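Local coordinates for protein translation initiation inhibitor (Streptococcus pyogenes, PDB 2EWC) that is of unknown function but belongs to the YjgF family of small trimer-forming proteins and may inhibit the initiation of translation, at residues Y25-C30 with R51-V56; A45-E50 with K84-G89; A62-D67 with D115-S120. All coordinates share one frame; numbering follows the deposited sequence.

Interaction 1: Y25-C30 with R51-V56; sequences YYLNYC and RRLALV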
ATOM      1  N   TYR B  25      -9.163  38.764 -16.469  1.00 30.39           N
ATOM      2  CA  TYR B  25      -9.846  38.816 -17.744  1.00 30.39           C
ATOM      3  C   TYR B  25     -10.472  37.472 -17.997  1.00 30.66           C
ATOM      4  O   TYR B  25      -9.777  36.457 -17.949  1.00 31.64           O
ATOM      5  CB  TYR B  25      -8.874  39.169 -18.859  1.00 30.97           C
ATOM      6  CG  TYR B  25      -8.240  40.519 -18.675  1.00 32.35           C
ATOM      7  CD1 TYR B  25      -8.711  41.616 -19.373  1.00 31.84           C
ATOM      8  CD2 TYR B  25      -7.191  40.707 -17.765  1.00 32.34           C
ATOM      9  CE1 TYR B  25      -8.145  42.875 -19.193  1.00 34.13           C
ATOM     10  CE2 TYR B  25      -6.620  41.965 -17.577  1.00 33.26           C
ATOM     11  CZ  TYR B  25      -7.109  43.036 -18.298  1.00 32.69           C
ATOM     12  OH  TYR B  25      -6.565  44.277 -18.137  1.00 34.12           O
ATOM     13  N   TYR B  26     -11.777  37.462 -18.245  1.00 30.00           N
ATOM     14  CA  TYR B  26     -12.528  36.217 -18.423  1.00 30.58           C
ATOM     15  C   TYR B  26     -12.932  36.045 -19.883  1.00 30.58           C
ATOM     16  O   TYR B  26     -13.658  36.863 -20.436  1.00 29.95           O
ATOM     17  CB  TYR B  26     -13.765  36.204 -17.525  1.00 30.13           C
ATOM     18  CG  TYR B  26     -13.377  36.193 -16.084  1.00 30.08           C
ATOM     19  CD1 TYR B  26     -13.325  34.994 -15.378  1.00 30.16           C
ATOM     20  CD2 TYR B  26     -12.997  37.375 -15.432  1.00 28.67           C
ATOM     21  CE1 TYR B  26     -12.914  34.965 -14.069  1.00 31.30           C
ATOM     22  CE2 TYR B  26     -12.596  37.346 -14.118  1.00 29.66           C
ATOM     23  CZ  TYR B  26     -12.565  36.140 -13.441  1.00 29.50           C
ATOM     24  OH  TYR B  26     -12.152  36.086 -12.135  1.00 30.43           O
ATOM     25  N   LEU B  27     -12.452  34.969 -20.487  1.00 31.21           N
ATOM     26  CA  LEU B  27     -12.756  34.650 -21.883  1.00 31.78           C
ATOM     27  C   LEU B  27     -13.974  33.747 -22.001  1.00 31.24           C
ATOM     28  O   LEU B  27     -14.050  32.692 -21.356  1.00 31.61           O
ATOM     29  CB  LEU B  27     -11.548  33.987 -22.544  1.00 32.50           C
ATOM     30  CG  LEU B  27     -10.324  34.895 -22.779  1.00 35.33           C
ATOM     31  CD1 LEU B  27      -9.014  34.246 -22.284  1.00 37.29           C
ATOM     32  CD2 LEU B  27     -10.240  35.214 -24.230  1.00 36.34           C
ATOM     33  N   ASN B  28     -14.942  34.189 -22.796  1.00 30.45           N
ATOM     34  CA  ASN B  28     -16.039  33.346 -23.236  1.00 30.12           C
ATOM     35  C   ASN B  28     -15.435  32.130 -23.996  1.00 30.34           C
ATOM     36  O   ASN B  28     -14.238  32.142 -24.339  1.00 29.14           O
ATOM     37  CB  ASN B  28     -16.953  34.180 -24.130  1.00 29.92           C
ATOM     38  CG  ASN B  28     -18.272  33.510 -24.427  1.00 29.70           C
ATOM     39  OD1 ASN B  28     -19.188  33.537 -23.617  1.00 30.21           O
ATOM     40  ND2 ASN B  28     -18.385  32.924 -25.609  1.00 28.26           N
ATOM     41  N   TYR B  29     -16.215  31.065 -24.212  1.00 31.02           N
ATOM     42  CA  TYR B  29     -15.695  29.910 -24.965  1.00 31.45           C
ATOM     43  C   TYR B  29     -15.162  30.404 -26.316  1.00 31.73           C
ATOM     44  O   TYR B  29     -15.761  31.278 -26.955  1.00 31.36           O
ATOM     45  CB  TYR B  29     -16.757  28.803 -25.155  1.00 31.92           C
ATOM     46  CG  TYR B  29     -17.938  29.218 -26.008  1.00 32.66           C
ATOM     47  CD1 TYR B  29     -17.888  29.115 -27.401  1.00 31.30           C
ATOM     48  CD2 TYR B  29     -19.108  29.724 -25.417  1.00 31.77           C
ATOM     49  CE1 TYR B  29     -18.983  29.502 -28.195  1.00 33.20           C
ATOM     50  CE2 TYR B  29     -20.194  30.110 -26.185  1.00 32.71           C
ATOM     51  CZ  TYR B  29     -20.129  29.995 -27.578  1.00 34.71           C
ATOM     52  OH  TYR B  29     -21.201  30.384 -28.358  1.00 36.60           O
ATOM     53  N   CYS B  30     -14.018  29.862 -26.717  1.00 32.03           N
ATOM     54  CA  CYS B  30     -13.366  30.204 -27.964  1.00 32.32           C
ATOM     55  C   CYS B  30     -13.413  29.034 -28.920  1.00 32.35           C
ATOM     56  O   CYS B  30     -13.115  27.908 -28.558  1.00 31.64           O
ATOM     57  CB  CYS B  30     -11.907  30.572 -27.729  1.00 32.22           C
ATOM     58  SG  CYS B  30     -11.668  31.989 -26.672  1.00 34.66           S
ATOM     59  N   ARG B  51      -6.878  36.558 -30.328  1.00 31.58           N
ATOM     60  CA  ARG B  51      -7.591  37.714 -30.866  1.00 31.48           C
ATOM     61  C   ARG B  51      -8.232  38.483 -29.731  1.00 30.66           C
ATOM     62  O   ARG B  51      -8.108  39.691 -29.660  1.00 30.94           O
ATOM     63  CB  ARG B  51      -8.685  37.307 -31.865  1.00 31.13           C
ATOM     64  CG  ARG B  51      -9.435  38.520 -32.458  1.00 32.57           C
ATOM     65  CD  ARG B  51     -10.579  38.157 -33.412  1.00 33.16           C
ATOM     66  NE  ARG B  51     -11.668  37.492 -32.711  1.00 34.90           N
ATOM     67  CZ  ARG B  51     -12.640  38.095 -32.026  1.00 36.96           C
ATOM     68  NH1 ARG B  51     -12.702  39.419 -31.942  1.00 36.34           N
ATOM     69  NH2 ARG B  51     -13.565  37.349 -31.410  1.00 36.61           N
ATOM     70  N   ARG B  52      -8.929  37.777 -28.847  1.00 30.27           N
ATOM     71  CA  ARG B  52      -9.648  38.454 -27.777  1.00 30.32           C
ATOM     72  C   ARG B  52      -8.680  39.087 -26.785  1.00 29.67           C
ATOM     73  O   ARG B  52      -8.878  40.217 -26.381  1.00 30.56           O
ATOM     74  CB  ARG B  52     -10.632  37.511 -27.096  1.00 30.45           C
ATOM     75  CG  ARG B  52     -11.968  37.403 -27.836  1.00 30.68           C
ATOM     76  CD  ARG B  52     -12.682  36.112 -27.433  1.00 32.08           C
ATOM     77  NE  ARG B  52     -14.036  36.024 -27.980  1.00 31.52           N
ATOM     78  CZ  ARG B  52     -14.831  34.957 -27.858  1.00 34.88           C
ATOM     79  NH1 ARG B  52     -14.410  33.859 -27.224  1.00 31.09           N
ATOM     80  NH2 ARG B  52     -16.060  34.988 -28.382  1.00 34.30           N
ATOM     81  N   LEU B  53      -7.630  38.361 -26.432  1.00 28.59           N
ATOM     82  CA  LEU B  53      -6.603  38.861 -25.549  1.00 28.88           C
ATOM     83  C   LEU B  53      -5.905  40.116 -26.105  1.00 29.51           C
ATOM     84  O   LEU B  53      -5.526  41.013 -25.336  1.00 28.90           O
ATOM     85  CB  LEU B  53      -5.582  37.752 -25.235  1.00 28.22           C
ATOM     86  CG  LEU B  53      -6.054  36.617 -24.323  1.00 27.20           C
ATOM     87  CD1 LEU B  53      -5.014  35.503 -24.285  1.00 26.20           C
ATOM     88  CD2 LEU B  53      -6.329  37.149 -22.920  1.00 27.62           C
ATOM     89  N   ALA B  54      -5.732  40.167 -27.427  1.00 29.87           N
ATOM     90  CA  ALA B  54      -5.139  41.327 -28.071  1.00 31.29           C
ATOM     91  C   ALA B  54      -5.984  42.612 -27.921  1.00 31.94           C
ATOM     92  O   ALA B  54      -5.456  43.714 -28.008  1.00 32.02           O
ATOM     93  CB  ALA B  54      -4.830  41.041 -29.560  1.00 31.63           C
ATOM     94  N   LEU B  55      -7.284  42.477 -27.677  1.00 32.98           N
ATOM     95  CA  LEU B  55      -8.137  43.651 -27.404  1.00 33.71           C
ATOM     96  C   LEU B  55      -7.690  44.462 -26.169  1.00 33.80           C
ATOM     97  O   LEU B  55      -7.974  45.653 -26.052  1.00 34.40           O
ATOM     98  CB  LEU B  55      -9.605  43.222 -27.266  1.00 33.99           C
ATOM     99  CG  LEU B  55     -10.186  42.590 -28.541  1.00 34.41           C
ATOM    100  CD1 LEU B  55     -11.489  41.878 -28.289  1.00 35.34           C
ATOM    101  CD2 LEU B  55     -10.344  43.636 -29.641  1.00 34.92           C
ATOM    102  N   VAL B  56      -6.982  43.814 -25.251  1.00 33.48           N
ATOM    103  CA  VAL B  56      -6.540  44.460 -24.022  1.00 32.65           C
ATOM    104  C   VAL B  56      -5.015  44.448 -23.941  1.00 32.58           C
ATOM    105  O   VAL B  56      -4.439  44.623 -22.860  1.00 32.68           O
ATOM    106  CB  VAL B  56      -7.190  43.806 -22.773  1.00 32.83           C
ATOM    107  CG1 VAL B  56      -8.693  44.083 -22.768  1.00 31.57           C
ATOM    108  CG2 VAL B  56      -6.921  42.271 -22.717  1.00 31.56           C
TER
HETATM  109  O   HOH W   1     -17.202  32.180 -29.054  1.00 41.99           O
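R52 of helix 38-54 reaches across to the end of strand 24-30 and hydrogen-bonds the backbone carbonyl of Y29, with NH1 2.9 Å from Y29 O. The N-H points almost straight at the oxygen (165°), and that oxygen lies practically in the guanidinium plane. On the acceptor side, the donor stands above the carbonyl plane, 56° out of it, rather than on a lone pair. A water gives a proton to Y29 O and accepts one from R52 NH2, so the same carbonyl is tied to NH1 directly and to NH2 through the water. C30 SG sits at the guanidinium edge, 3.4 Å from R52 NH1. The R52 chain runs extended from CG to NE, which carries the charge over to the strand. There NE forms a salt bridge with D8, the stronger polar partner of this arginine.

Apolar contacts fill the rest. L27 uses both methyl branches: CD2 lies against the aliphatic root of the arginine, 3.7 Å from R52 CB, while CD1 meets L53 CD2 at 4.0 Å, the two leucines crossing at about a right angle. Farther along, the Y25 ring slides past V56, its CE1 3.8 Å from V56 CG2 and about equally near CG1, so that both valine methyls lie near CE1.

On the subunit boundary, N28 OD1 accepts a hydrogen bond from the backbone N of R94 of the second subunit. In the fold, the last turn of helix 38-54 and the residues after it lie on the strands. Strand 24-30 runs between strands 15-21 and 112-119, bonded to both through its backbone; L53 also rests on A118, and L27 on L18 and M49.

Interaction 2: A45-E50 with K84-G89; sequences AFDEME and KERFNG
The guanidinium of R86 has the CB of F46 over one face, 3.7 Å above the plane and centred on it, while the carboxylates of D47 and E50 come to its edge. Beside it, one face of the F46 ring receives the edge of F87: F87 CE1 stands over the ring centre in a T-shaped pair, with planes at 79° and centroids 5.6 Å apart. M49, a selenomethionine, bends at chi3 (57°) and brings CE to 3.6 Å from F87 CZ.

At the polar edge, R86 NH2 is shared by two acids. D47 OD1 lies 2.6 Å from NH2, met nearly along its C-O axis, and takes a weak second bond from NH1. E50 OE1 is also 2.6 Å from R86 NH2, in the guanidinium plane, but is approached from well above its own carboxylate plane.

The contact thus joins helices 38-54 and 76-87, with an aromatic and selenomethionine layer facing M66 of the sheet and an ionic network on the outer side. Two carboxylates around one guanidinium probably fix its orientation and let its charge balance the two acids, while the apolar layer packs through rings and the selenomethionine methyl.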
ATOM      1  N   ALA B  45      -9.359  27.639 -32.177  1.00 29.68           N
ATOM      2  CA  ALA B  45      -9.838  28.109 -30.892  1.00 30.10           C
ATOM      3  C   ALA B  45      -8.790  29.037 -30.262  1.00 30.59           C
ATOM      4  O   ALA B  45      -9.138  30.085 -29.732  1.00 30.45           O
ATOM      5  CB  ALA B  45     -10.140  26.960 -29.998  1.00 30.08           C
ATOM      6  N   PHE B  46      -7.511  28.654 -30.336  1.00 30.90           N
ATOM      7  CA  PHE B  46      -6.441  29.432 -29.729  1.00 31.53           C
ATOM      8  C   PHE B  46      -6.199  30.757 -30.479  1.00 31.77           C
ATOM      9  O   PHE B  46      -5.757  31.736 -29.864  1.00 31.50           O
ATOM     10  CB  PHE B  46      -5.136  28.634 -29.654  1.00 31.81           C
ATOM     11  CG  PHE B  46      -5.128  27.536 -28.604  1.00 33.89           C
ATOM     12  CD1 PHE B  46      -5.788  27.685 -27.395  1.00 33.97           C
ATOM     13  CD2 PHE B  46      -4.386  26.375 -28.813  1.00 36.87           C
ATOM     14  CE1 PHE B  46      -5.747  26.677 -26.420  1.00 36.26           C
ATOM     15  CE2 PHE B  46      -4.340  25.365 -27.837  1.00 37.62           C
ATOM     16  CZ  PHE B  46      -5.023  25.522 -26.646  1.00 35.67           C
ATOM     17  N   ASP B  47      -6.463  30.775 -31.793  1.00 31.61           N
ATOM     18  CA  ASP B  47      -6.433  32.023 -32.573  1.00 31.98           C
ATOM     19  C   ASP B  47      -7.499  33.002 -32.055  1.00 32.38           C
ATOM     20  O   ASP B  47      -7.212  34.207 -31.943  1.00 32.81           O
ATOM     21  CB  ASP B  47      -6.689  31.783 -34.062  1.00 31.95           C
ATOM     22  CG  ASP B  47      -5.539  31.061 -34.785  1.00 32.90           C
ATOM     23  OD1 ASP B  47      -4.393  30.993 -34.266  1.00 32.08           O
ATOM     24  OD2 ASP B  47      -5.794  30.580 -35.927  1.00 33.22           O
ATOM     25  N   GLU B  48      -8.716  32.518 -31.763  1.00 32.47           N
ATOM     26  CA  GLU B  48      -9.746  33.383 -31.164  1.00 33.83           C
ATOM     27  C   GLU B  48      -9.312  33.888 -29.788  1.00 32.42           C
ATOM     28  O   GLU B  48      -9.478  35.081 -29.487  1.00 32.06           O
ATOM     29  CB  GLU B  48     -11.127  32.717 -31.053  1.00 34.23           C
ATOM     30  CG  GLU B  48     -12.228  33.292 -32.004  1.00 38.04           C
ATOM     31  CD  GLU B  48     -13.660  33.356 -31.374  1.00 37.87           C
ATOM     32  OE1 GLU B  48     -14.166  32.361 -30.739  1.00 41.95           O
ATOM     33  OE2 GLU B  48     -14.307  34.415 -31.554  1.00 40.41           O
HETATM   34  N   MSE B  49      -8.753  32.986 -28.968  1.00 31.20           N
HETATM   35  CA  MSE B  49      -8.260  33.337 -27.638  1.00 30.59           C
HETATM   36  C   MSE B  49      -7.229  34.481 -27.736  1.00 31.46           C
HETATM   37  O   MSE B  49      -7.333  35.470 -26.999  1.00 30.31           O
HETATM   38  CB  MSE B  49      -7.679  32.115 -26.913  1.00 30.44           C
HETATM   39  CG  MSE B  49      -7.170  32.394 -25.505  1.00 30.77           C
HETATM   40 SE   MSE B  49      -6.649  30.944 -24.522  1.00 28.82          SE
HETATM   41  CE  MSE B  49      -5.403  30.230 -25.554  1.00 36.51           C
ATOM     42  N   GLU B  50      -6.263  34.344 -28.655  1.00 31.96           N
ATOM     43  CA  GLU B  50      -5.273  35.388 -28.911  1.00 33.21           C
ATOM     44  C   GLU B  50      -5.909  36.686 -29.417  1.00 32.27           C
ATOM     45  O   GLU B  50      -5.485  37.781 -29.015  1.00 32.12           O
ATOM     46  CB  GLU B  50      -4.212  34.923 -29.921  1.00 33.26           C
ATOM     47  CG  GLU B  50      -3.282  33.854 -29.379  1.00 36.20           C
ATOM     48  CD  GLU B  50      -2.110  33.559 -30.293  1.00 36.86           C
ATOM     49  OE1 GLU B  50      -2.331  33.274 -31.503  1.00 41.85           O
ATOM     50  OE2 GLU B  50      -0.955  33.620 -29.794  1.00 42.19           O
ATOM     51  N   LYS B  84       2.318  23.215 -26.696  1.00 32.59           N
ATOM     52  CA  LYS B  84       3.763  23.315 -26.581  1.00 33.44           C
ATOM     53  C   LYS B  84       4.335  24.200 -27.687  1.00 33.88           C
ATOM     54  O   LYS B  84       5.239  24.980 -27.436  1.00 33.16           O
ATOM     55  CB  LYS B  84       4.411  21.931 -26.484  1.00 32.86           C
ATOM     56  CG  LYS B  84       4.039  21.273 -25.155  1.00 34.44           C
ATOM     57  CD  LYS B  84       4.831  20.061 -24.829  1.00 36.63           C
ATOM     58  CE  LYS B  84       4.095  18.811 -25.198  1.00 37.53           C
ATOM     59  NZ  LYS B  84       5.075  17.685 -25.325  1.00 39.11           N
ATOM     60  N   GLU B  85       3.738  24.139 -28.875  1.00 34.95           N
ATOM     61  CA  GLU B  85       4.139  25.000 -29.996  1.00 36.09           C
ATOM     62  C   GLU B  85       3.709  26.473 -29.852  1.00 35.90           C
ATOM     63  O   GLU B  85       4.411  27.375 -30.307  1.00 35.73           O
ATOM     64  CB  GLU B  85       3.632  24.421 -31.321  1.00 36.12           C
ATOM     65  CG  GLU B  85       4.297  23.080 -31.725  1.00 37.46           C
ATOM     66  CD  GLU B  85       3.744  22.514 -33.043  1.00 38.46           C
ATOM     67  OE1 GLU B  85       2.935  23.239 -33.686  1.00 41.71           O
ATOM     68  OE2 GLU B  85       4.103  21.363 -33.431  1.00 38.64           O
ATOM     69  N   ARG B  86       2.571  26.723 -29.217  1.00 36.11           N
ATOM     70  CA  ARG B  86       2.032  28.089 -29.144  1.00 36.51           C
ATOM     71  C   ARG B  86       2.248  28.865 -27.839  1.00 36.10           C
ATOM     72  O   ARG B  86       2.262  30.106 -27.858  1.00 36.54           O
ATOM     73  CB  ARG B  86       0.561  28.088 -29.552  1.00 36.97           C
ATOM     74  CG  ARG B  86       0.439  27.734 -31.016  1.00 39.05           C
ATOM     75  CD  ARG B  86      -0.971  27.804 -31.448  1.00 41.29           C
ATOM     76  NE  ARG B  86      -1.438  29.176 -31.495  1.00 40.49           N
ATOM     77  CZ  ARG B  86      -2.504  29.556 -32.180  1.00 40.61           C
ATOM     78  NH1 ARG B  86      -3.195  28.662 -32.880  1.00 40.93           N
ATOM     79  NH2 ARG B  86      -2.877  30.822 -32.165  1.00 39.83           N
ATOM     80  N   PHE B  87       2.425  28.149 -26.727  1.00 35.14           N
ATOM     81  CA  PHE B  87       2.634  28.763 -25.404  1.00 34.67           C
ATOM     82  C   PHE B  87       4.116  28.899 -24.993  1.00 35.39           C
ATOM     83  O   PHE B  87       4.426  29.597 -24.025  1.00 35.36           O
ATOM     84  CB  PHE B  87       1.874  27.996 -24.320  1.00 33.64           C
ATOM     85  CG  PHE B  87       0.399  28.250 -24.308  1.00 32.49           C
ATOM     86  CD1 PHE B  87      -0.433  27.665 -25.263  1.00 32.08           C
ATOM     87  CD2 PHE B  87      -0.168  29.052 -23.318  1.00 31.36           C
ATOM     88  CE1 PHE B  87      -1.812  27.869 -25.242  1.00 33.01           C
ATOM     89  CE2 PHE B  87      -1.553  29.288 -23.284  1.00 33.40           C
ATOM     90  CZ  PHE B  87      -2.385  28.689 -24.244  1.00 32.90           C
ATOM     91  N   ASN B  88       5.017  28.206 -25.698  1.00 36.19           N
ATOM     92  CA  ASN B  88       6.473  28.421 -25.559  1.00 36.55           C
ATOM     93  C   ASN B  88       7.006  28.339 -24.119  1.00 35.67           C
ATOM     94  O   ASN B  88       7.618  29.289 -23.616  1.00 35.97           O
ATOM     95  CB  ASN B  88       6.863  29.785 -26.136  1.00 37.50           C
ATOM     96  CG  ASN B  88       6.217  30.064 -27.484  1.00 40.78           C
ATOM     97  OD1 ASN B  88       6.584  29.459 -28.506  1.00 43.00           O
ATOM     98  ND2 ASN B  88       5.262  31.008 -27.498  1.00 42.92           N
ATOM     99  N   GLY B  89       6.743  27.230 -23.445  1.00 34.14           N
ATOM    100  CA  GLY B  89       7.282  27.025 -22.110  1.00 32.57           C
ATOM    101  C   GLY B  89       6.578  27.761 -20.986  1.00 31.60           C
ATOM    102  O   GLY B  89       6.936  27.568 -19.818  1.00 32.03           O
TER

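Interaction 3: A62-D67 with D115-S120; sequences AVVQMD and DGVAYS
V117 O takes two backbone N-H groups at once: V64 N at 2.9 Å and, weakly, Q65 N at 3.3 Å. This is a classic beta bulge, with V64 and Q65 both opposite V117. Antiparallel bonds continue on both sides of the bulge: V117 N bonds to Q65 O at 2.9 Å, Y119 N to A62 O at 2.9 Å, and D115 N to D67 O at 3.0 Å.

Side chains close over this framework. V64 CG2 meets V117 CB at 4.0 Å, while its other branch, CG1, packs against Y119 CB at 3.8 Å. V63, A118 and M66 share the face covered by the helices, where L53 rests on V63 and A118, and F46, M49 and F87 gather around M66.

Q65, V117, D67 and D115 occupy the other face. Q65 bends at chi2 (-84°), which turns its amide along its own strand, and NE2 bonds to D67 OD1 at 2.7 Å with the acceptor in the amide plane. Farther out, D67 is bridged to K95 of its own chain and to K95 of the second subunit, and that second lysine also meets D115. Y26 of the third subunit packs on Q65 and V117.

The chemistry is therefore split by face, apolar beneath the helices and mixed on the other side, where the K95 side chains probably balance the charge of D67 and D115.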
ATOM      1  N   ALA B  62      -0.165  35.781 -20.634  1.00 27.44           N
ATOM      2  CA  ALA B  62      -1.026  36.264 -19.538  1.00 27.12           C
ATOM      3  C   ALA B  62      -2.057  35.243 -19.100  1.00 27.09           C
ATOM      4  O   ALA B  62      -2.718  35.439 -18.088  1.00 27.71           O
ATOM      5  CB  ALA B  62      -1.719  37.552 -19.928  1.00 26.76           C
ATOM      6  N   VAL B  63      -2.206  34.142 -19.836  1.00 26.93           N
ATOM      7  CA  VAL B  63      -3.271  33.200 -19.489  1.00 26.72           C
ATOM      8  C   VAL B  63      -2.907  32.321 -18.287  1.00 27.28           C
ATOM      9  O   VAL B  63      -1.879  31.651 -18.289  1.00 27.15           O
ATOM     10  CB  VAL B  63      -3.700  32.349 -20.690  1.00 27.19           C
ATOM     11  CG1 VAL B  63      -4.846  31.378 -20.275  1.00 25.89           C
ATOM     12  CG2 VAL B  63      -4.180  33.256 -21.806  1.00 24.44           C
ATOM     13  N   VAL B  64      -3.757  32.348 -17.261  1.00 27.13           N
ATOM     14  CA  VAL B  64      -3.492  31.642 -16.011  1.00 26.78           C
ATOM     15  C   VAL B  64      -4.244  30.317 -15.883  1.00 27.08           C
ATOM     16  O   VAL B  64      -3.760  29.394 -15.211  1.00 26.92           O
ATOM     17  CB  VAL B  64      -3.715  32.539 -14.735  1.00 26.66           C
ATOM     18  CG1 VAL B  64      -2.820  33.786 -14.780  1.00 27.41           C
ATOM     19  CG2 VAL B  64      -5.182  32.943 -14.542  1.00 27.99           C
ATOM     20  N   GLN B  65      -5.396  30.205 -16.539  1.00 26.70           N
ATOM     21  CA  GLN B  65      -6.242  29.008 -16.393  1.00 28.01           C
ATOM     22  C   GLN B  65      -7.067  28.812 -17.652  1.00 28.06           C
ATOM     23  O   GLN B  65      -7.510  29.781 -18.247  1.00 28.04           O
ATOM     24  CB  GLN B  65      -7.154  29.097 -15.142  1.00 27.37           C
ATOM     25  CG  GLN B  65      -7.729  27.751 -14.693  1.00 29.24           C
ATOM     26  CD  GLN B  65      -8.992  27.370 -15.462  1.00 32.85           C
ATOM     27  OE1 GLN B  65      -9.680  28.242 -15.988  1.00 34.55           O
ATOM     28  NE2 GLN B  65      -9.301  26.062 -15.530  1.00 33.40           N
HETATM   29  N   MSE B  66      -7.260  27.557 -18.050  1.00 29.31           N
HETATM   30  CA  MSE B  66      -7.928  27.233 -19.312  1.00 29.84           C
HETATM   31  C   MSE B  66      -8.786  26.010 -19.085  1.00 30.85           C
HETATM   32  O   MSE B  66      -8.317  25.041 -18.513  1.00 31.24           O
HETATM   33  CB  MSE B  66      -6.874  26.889 -20.359  1.00 30.45           C
HETATM   34  CG  MSE B  66      -6.996  27.629 -21.677  1.00 33.13           C
HETATM   35 SE   MSE B  66      -5.530  27.535 -22.756  1.00 26.88          SE
HETATM   36  CE  MSE B  66      -4.988  25.873 -22.497  1.00 29.68           C
ATOM     37  N   ASP B  67     -10.046  26.059 -19.513  1.00 31.19           N
ATOM     38  CA  ASP B  67     -10.901  24.872 -19.527  1.00 32.67           C
ATOM     39  C   ASP B  67     -11.006  24.427 -20.986  1.00 31.87           C
ATOM     40  O   ASP B  67     -11.329  25.245 -21.839  1.00 31.73           O
ATOM     41  CB  ASP B  67     -12.292  25.195 -18.969  1.00 32.71           C
ATOM     42  CG  ASP B  67     -12.323  25.213 -17.456  1.00 37.52           C
ATOM     43  OD1 ASP B  67     -11.309  24.848 -16.833  1.00 41.48           O
ATOM     44  OD2 ASP B  67     -13.367  25.582 -16.867  1.00 44.29           O
ATOM     45  N   ASP B 115     -11.979  27.927 -23.061  1.00 30.38           N
ATOM     46  CA  ASP B 115     -12.166  29.200 -22.395  1.00 31.36           C
ATOM     47  C   ASP B 115     -11.018  29.401 -21.419  1.00 31.55           C
ATOM     48  O   ASP B 115     -10.109  28.572 -21.350  1.00 32.46           O
ATOM     49  CB  ASP B 115     -13.557  29.286 -21.744  1.00 31.69           C
ATOM     50  CG  ASP B 115     -13.632  28.615 -20.373  1.00 35.45           C
ATOM     51  OD1 ASP B 115     -14.586  28.930 -19.612  1.00 39.19           O
ATOM     52  OD2 ASP B 115     -12.753  27.789 -20.030  1.00 38.81           O
ATOM     53  N   GLY B 116     -11.026  30.492 -20.666  1.00 31.99           N
ATOM     54  CA  GLY B 116      -9.962  30.706 -19.695  1.00 30.71           C
ATOM     55  C   GLY B 116     -10.058  32.000 -18.927  1.00 30.61           C
ATOM     56  O   GLY B 116     -10.965  32.817 -19.153  1.00 30.19           O
ATOM     57  N   VAL B 117      -9.103  32.159 -18.010  1.00 29.68           N
ATOM     58  CA  VAL B 117      -8.893  33.372 -17.256  1.00 29.40           C
ATOM     59  C   VAL B 117      -7.477  33.887 -17.614  1.00 29.24           C
ATOM     60  O   VAL B 117      -6.543  33.105 -17.697  1.00 29.02           O
ATOM     61  CB  VAL B 117      -8.997  33.097 -15.715  1.00 29.54           C
ATOM     62  CG1 VAL B 117      -8.941  34.392 -14.933  1.00 28.06           C
ATOM     63  CG2 VAL B 117     -10.292  32.314 -15.362  1.00 28.47           C
ATOM     64  N   ALA B 118      -7.335  35.187 -17.833  1.00 29.44           N
ATOM     65  CA  ALA B 118      -6.016  35.825 -17.976  1.00 30.10           C
ATOM     66  C   ALA B 118      -5.772  36.873 -16.867  1.00 30.86           C
ATOM     67  O   ALA B 118      -6.710  37.288 -16.182  1.00 30.87           O
ATOM     68  CB  ALA B 118      -5.874  36.452 -19.360  1.00 28.95           C
ATOM     69  N   TYR B 119      -4.521  37.312 -16.700  1.00 31.33           N
ATOM     70  CA  TYR B 119      -4.199  38.239 -15.628  1.00 32.02           C
ATOM     71  C   TYR B 119      -3.209  39.292 -16.088  1.00 33.37           C
ATOM     72  O   TYR B 119      -2.296  39.005 -16.873  1.00 33.10           O
ATOM     73  CB  TYR B 119      -3.608  37.471 -14.455  1.00 31.88           C
ATOM     74  CG  TYR B 119      -3.048  38.318 -13.314  1.00 32.37           C
ATOM     75  CD1 TYR B 119      -3.887  38.813 -12.317  1.00 31.78           C
ATOM     76  CD2 TYR B 119      -1.680  38.584 -13.213  1.00 32.64           C
ATOM     77  CE1 TYR B 119      -3.402  39.552 -11.254  1.00 30.99           C
ATOM     78  CE2 TYR B 119      -1.166  39.343 -12.131  1.00 33.14           C
ATOM     79  CZ  TYR B 119      -2.056  39.818 -11.156  1.00 31.98           C
ATOM     80  OH  TYR B 119      -1.618  40.560 -10.085  1.00 32.16           O
ATOM     81  N   SER B 120      -3.389  40.503 -15.570  1.00 34.36           N
ATOM     82  CA  SER B 120      -2.477  41.600 -15.811  1.00 36.25           C
ATOM     83  C   SER B 120      -2.639  42.649 -14.704  1.00 37.60           C
ATOM     84  O   SER B 120      -3.664  43.330 -14.622  1.00 37.72           O
ATOM     85  CB  SER B 120      -2.729  42.220 -17.180  1.00 35.38           C
ATOM     86  OG  SER B 120      -1.704  43.140 -17.477  1.00 36.11           O
TER
HETATM   87  O   HOH W   2     -11.860  28.503 -17.303  1.00 55.54           O

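How the interactions relate
Interactions 1 and 3 are buried and share the sheet: Y25 O is close to A118 N and L27 N to G116 O, each a probable hydrogen bond between adjacent strands. Interaction 2 is only partly buried, joining two helices with its acids toward the outside. Helix 38-54 serves both interactions 1 and 2, meeting a strand with its last turn and a second helix with the turns before. M66 links interactions 2 and 3, and L53 links 1 and 3. Backbone pairing dominates interaction 3, whereas side chains carry most of the other two, with one arginine bonding a carbonyl in 1 and another bonding carboxylates in 2.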